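Local coordinates for ribonuclease S-F11 (Nicotiana alata, PDB 1IOO), which cleaves RNA as a secreted T2-family ribonuclease of the style, associated with gametophytic self-incompatibility, by which the plant rejects its own pollen, at residues I24-F29 with H66-K71. Sequence-based numbering, arbitrary orientation.
With NAG (2-acetamido-2-deoxy-beta-D-glucopyranose), chain C.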
ATOM      1  N   ILE A  24       4.588  -4.738  16.291  1.00 12.49           N
ATOM      2  CA  ILE A  24       5.767  -5.391  15.744  1.00 13.49           C
ATOM      3  C   ILE A  24       5.631  -5.443  14.232  1.00 12.31           C
ATOM      4  O   ILE A  24       4.577  -5.815  13.724  1.00 12.63           O
ATOM      5  CB  ILE A  24       5.909  -6.846  16.278  1.00 14.47           C
ATOM      6  CG1 ILE A  24       6.155  -6.833  17.790  1.00 15.31           C
ATOM      7  CG2 ILE A  24       7.044  -7.564  15.555  1.00 14.02           C
ATOM      8  CD1 ILE A  24       7.453  -6.179  18.208  1.00 15.66           C
ATOM      9  N   ALA A  25       6.672  -5.039  13.511  1.00 12.11           N
ATOM     10  CA  ALA A  25       6.611  -5.019  12.052  1.00 12.55           C
ATOM     11  C   ALA A  25       6.533  -6.425  11.470  1.00 13.23           C
ATOM     12  O   ALA A  25       7.426  -7.242  11.688  1.00 14.12           O
ATOM     13  CB  ALA A  25       7.823  -4.295  11.485  1.00 11.87           C
ATOM     14  N   PRO A  26       5.447  -6.739  10.738  1.00 11.94           N
ATOM     15  CA  PRO A  26       5.338  -8.075  10.144  1.00 11.61           C
ATOM     16  C   PRO A  26       6.421  -8.241   9.085  1.00 11.37           C
ATOM     17  O   PRO A  26       6.857  -7.259   8.488  1.00  9.87           O
ATOM     18  CB  PRO A  26       3.952  -8.060   9.509  1.00 12.18           C
ATOM     19  CG  PRO A  26       3.190  -7.112  10.375  1.00 12.07           C
ATOM     20  CD  PRO A  26       4.181  -5.998  10.593  1.00 10.92           C
ATOM     21  N   ASN A  27       6.857  -9.477   8.855  1.00 10.29           N
ATOM     22  CA  ASN A  27       7.878  -9.745   7.839  1.00 13.57           C
ATOM     23  C   ASN A  27       7.236  -9.984   6.480  1.00 13.44           C
ATOM     24  O   ASN A  27       7.623 -10.885   5.737  1.00 13.33           O
ATOM     25  CB  ASN A  27       8.737 -10.958   8.218  1.00 18.30           C
ATOM     26  CG  ASN A  27       9.799 -11.264   7.170  1.00 22.92           C
ATOM     27  OD1 ASN A  27      10.600 -10.400   6.813  1.00 25.94           O
ATOM     28  ND2 ASN A  27       9.802 -12.493   6.669  1.00 25.99           N
ATOM     29  N   ASN A  28       6.250  -9.159   6.160  1.00 11.50           N
ATOM     30  CA  ASN A  28       5.539  -9.260   4.901  1.00 10.75           C
ATOM     31  C   ASN A  28       4.889  -7.937   4.580  1.00 10.91           C
ATOM     32  O   ASN A  28       4.657  -7.127   5.479  1.00 10.84           O
ATOM     33  CB  ASN A  28       4.473 -10.348   5.014  1.00 10.67           C
ATOM     34  CG  ASN A  28       4.096 -10.955   3.676  1.00 11.36           C
ATOM     35  OD1 ASN A  28       4.622 -10.585   2.626  1.00 11.99           O
ATOM     36  ND2 ASN A  28       3.174 -11.912   3.733  1.00 12.85           N
ATOM     37  N   PHE A  29       4.603  -7.698   3.307  1.00 10.34           N
ATOM     38  CA  PHE A  29       3.963  -6.454   2.928  1.00  9.34           C
ATOM     39  C   PHE A  29       2.573  -6.368   3.518  1.00 10.46           C
ATOM     40  O   PHE A  29       1.880  -7.378   3.660  1.00 10.39           O
ATOM     41  CB  PHE A  29       3.867  -6.308   1.404  1.00  9.04           C
ATOM     42  CG  PHE A  29       5.188  -6.087   0.736  1.00  8.86           C
ATOM     43  CD1 PHE A  29       5.999  -7.163   0.403  1.00  9.97           C
ATOM     44  CD2 PHE A  29       5.637  -4.796   0.463  1.00  9.36           C
ATOM     45  CE1 PHE A  29       7.240  -6.966  -0.189  1.00  8.22           C
ATOM     46  CE2 PHE A  29       6.881  -4.583  -0.127  1.00 10.06           C
ATOM     47  CZ  PHE A  29       7.685  -5.671  -0.454  1.00  9.09           C
ATOM     48  N   HIS A  66      -3.805  -8.000   7.665  1.00 10.10           N
ATOM     49  CA  HIS A  66      -3.434  -7.557   6.319  1.00 10.46           C
ATOM     50  C   HIS A  66      -3.307  -6.049   6.184  1.00  8.76           C
ATOM     51  O   HIS A  66      -2.596  -5.569   5.303  1.00  8.37           O
ATOM     52  CB  HIS A  66      -4.429  -8.112   5.309  1.00 11.13           C
ATOM     53  CG  HIS A  66      -4.411  -9.604   5.232  1.00 12.00           C
ATOM     54  ND1 HIS A  66      -5.426 -10.396   5.729  1.00 16.15           N
ATOM     55  CD2 HIS A  66      -3.462 -10.451   4.773  1.00 11.44           C
ATOM     56  CE1 HIS A  66      -5.098 -11.667   5.578  1.00 12.54           C
ATOM     57  NE2 HIS A  66      -3.911 -11.728   5.001  1.00 15.08           N
ATOM     58  N   TRP A  67      -4.026  -5.309   7.019  1.00  7.77           N
ATOM     59  CA  TRP A  67      -3.964  -3.848   7.022  1.00  8.35           C
ATOM     60  C   TRP A  67      -3.598  -3.365   8.418  1.00  8.89           C
ATOM     61  O   TRP A  67      -4.189  -2.428   8.951  1.00  8.61           O
ATOM     62  CB  TRP A  67      -5.324  -3.262   6.607  1.00  7.84           C
ATOM     63  CG  TRP A  67      -5.289  -1.824   6.114  1.00  7.77           C
ATOM     64  CD1 TRP A  67      -4.495  -0.805   6.574  1.00 10.74           C
ATOM     65  CD2 TRP A  67      -6.137  -1.244   5.114  1.00  9.45           C
ATOM     66  NE1 TRP A  67      -4.801   0.370   5.921  1.00  9.69           N
ATOM     67  CE2 TRP A  67      -5.806   0.127   5.022  1.00  8.48           C
ATOM     68  CE3 TRP A  67      -7.148  -1.752   4.289  1.00  9.55           C
ATOM     69  CZ2 TRP A  67      -6.449   0.997   4.135  1.00 10.85           C
ATOM     70  CZ3 TRP A  67      -7.789  -0.889   3.409  1.00 10.34           C
ATOM     71  CH2 TRP A  67      -7.436   0.471   3.340  1.00 11.71           C
ATOM     72  N   MET A  68      -2.609  -4.023   9.011  1.00  9.00           N
ATOM     73  CA  MET A  68      -2.199  -3.705  10.364  1.00  9.46           C
ATOM     74  C   MET A  68      -1.904  -2.225  10.528  1.00  8.09           C
ATOM     75  O   MET A  68      -1.172  -1.634   9.734  1.00  8.13           O
ATOM     76  CB  MET A  68      -0.971  -4.529  10.754  1.00  8.95           C
ATOM     77  CG  MET A  68      -0.687  -4.517  12.249  1.00  9.87           C
ATOM     78  SD  MET A  68       0.697  -5.567  12.725  1.00 12.16           S
ATOM     79  CE  MET A  68       0.016  -7.219  12.459  1.00 10.95           C
ATOM     80  N   GLN A  69      -2.510  -1.624  11.547  1.00  7.58           N
ATOM     81  CA  GLN A  69      -2.275  -0.221  11.859  1.00  7.34           C
ATOM     82  C   GLN A  69      -1.041  -0.120  12.751  1.00  7.31           C
ATOM     83  O   GLN A  69      -1.133  -0.092  13.975  1.00  7.63           O
ATOM     84  CB  GLN A  69      -3.523   0.348  12.527  1.00  7.33           C
ATOM     85  CG  GLN A  69      -4.777   0.124  11.674  1.00  6.90           C
ATOM     86  CD  GLN A  69      -6.059   0.430  12.414  1.00  7.90           C
ATOM     87  OE1 GLN A  69      -6.678   1.475  12.210  1.00  8.77           O
ATOM     88  NE2 GLN A  69      -6.465  -0.484  13.287  1.00  6.88           N
ATOM     89  N   LEU A  70       0.113  -0.101  12.093  1.00  8.05           N
ATOM     90  CA  LEU A  70       1.427  -0.149  12.727  1.00  7.61           C
ATOM     91  C   LEU A  70       1.688   0.954  13.752  1.00  8.47           C
ATOM     92  O   LEU A  70       2.482   0.754  14.666  1.00  9.35           O
ATOM     93  CB  LEU A  70       2.506  -0.103  11.643  1.00  8.22           C
ATOM     94  CG  LEU A  70       2.447  -1.254  10.634  1.00  9.43           C
ATOM     95  CD1 LEU A  70       3.438  -0.994   9.509  1.00  9.91           C
ATOM     96  CD2 LEU A  70       2.745  -2.568  11.340  1.00 11.96           C
ATOM     97  N   LYS A  71       1.041   2.104  13.615  1.00  8.93           N
ATOM     98  CA  LYS A  71       1.319   3.232  14.515  1.00  9.57           C
ATOM     99  C   LYS A  71       0.570   3.152  15.847  1.00  9.26           C
ATOM    100  O   LYS A  71       0.850   3.937  16.755  1.00 10.78           O
ATOM    101  CB  LYS A  71       0.964   4.550  13.821  1.00 11.06           C
ATOM    102  CG  LYS A  71       1.884   4.907  12.668  1.00 14.12           C
ATOM    103  CD  LYS A  71       1.165   5.709  11.593  1.00 22.12           C
ATOM    104  CE  LYS A  71       0.647   7.039  12.101  1.00 23.66           C
ATOM    105  NZ  LYS A  71      -0.040   7.785  11.001  1.00 27.34           N
TER
HETATM  106  C1  NAG C   1       2.739 -12.613   2.540  1.00 12.17           C
HETATM  107  C2  NAG C   1       2.620 -14.110   2.877  1.00 13.18           C
HETATM  108  C3  NAG C   1       2.021 -14.883   1.706  1.00 14.22           C
HETATM  109  C4  NAG C   1       0.685 -14.257   1.330  1.00 11.77           C
HETATM  110  C5  NAG C   1       0.913 -12.787   0.973  1.00 11.32           C
HETATM  111  C6  NAG C   1      -0.378 -12.082   0.610  1.00 12.65           C
HETATM  112  C7  NAG C   1       4.041 -15.603   4.129  1.00 19.14           C
HETATM  113  C8  NAG C   1       5.358 -16.358   4.174  1.00 20.40           C
HETATM  114  N2  NAG C   1       3.924 -14.650   3.209  1.00 16.44           N
HETATM  115  O3  NAG C   1       1.827 -16.239   2.084  1.00 15.46           O
HETATM  116  O4  NAG C   1       0.123 -14.957   0.208  1.00 12.42           O
HETATM  117  O5  NAG C   1       1.468 -12.091   2.111  1.00 11.91           O
HETATM  118  O6  NAG C   1      -1.242 -11.992   1.733  1.00 16.22           O
HETATM  119  O7  NAG C   1       3.140 -15.886   4.926  1.00 21.46           O
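The pyrrolidine ring of P26 meets M68 and L70 through its CG-CD bond, and the same residue also packs on P12 of helix 12-18. Its CG atom lies 3.8 Å from M68 SD and equally near the terminal methyl CE, while CD stands 3.8 Å from CD2 of L70, so two different side chains share one short stretch of the ring. The N28 amide and the H66 imidazole lie at the glycan. The amide carries it through a 1.5 Å bond from ND2 to NAG C1; its OD1 accepts F29 N at 3.0 Å, with the donor above the carbonyl plane rather than in it. O6 of the sugar lies oblique to the H66 ring, 4.1 Å from CD2, a loose approach and not a bond, and K112 hydrogen-bonds the same sugar.

M68 reaches the proline with CG anti to the backbone N (chi1 -166°) and a bend at chi3 (-70°) that brings SD and CE against CG of P26, the two side chains crossing at a slant. Its sulfur also passes I24 O at 4.0 Å, a loose van der Waals approach. With an alanine at P26, the M68 thioether and the L70 methyl would probably lose the CG-CD edge they share, leaving the end of M68 less firmly held.

One residue before L70, the Q69 amide is fixed by S83, W84 and G77. This small apolar contact thus joins the glycosylated loop before strand 30-37 to the loop whose Q69 and L70 probably bind the RNA 3'-phosphate, as in related enzymes, with the L70 side chain about 7 Å from that of H32, the catalytic proton donor of this RNase T2 fold.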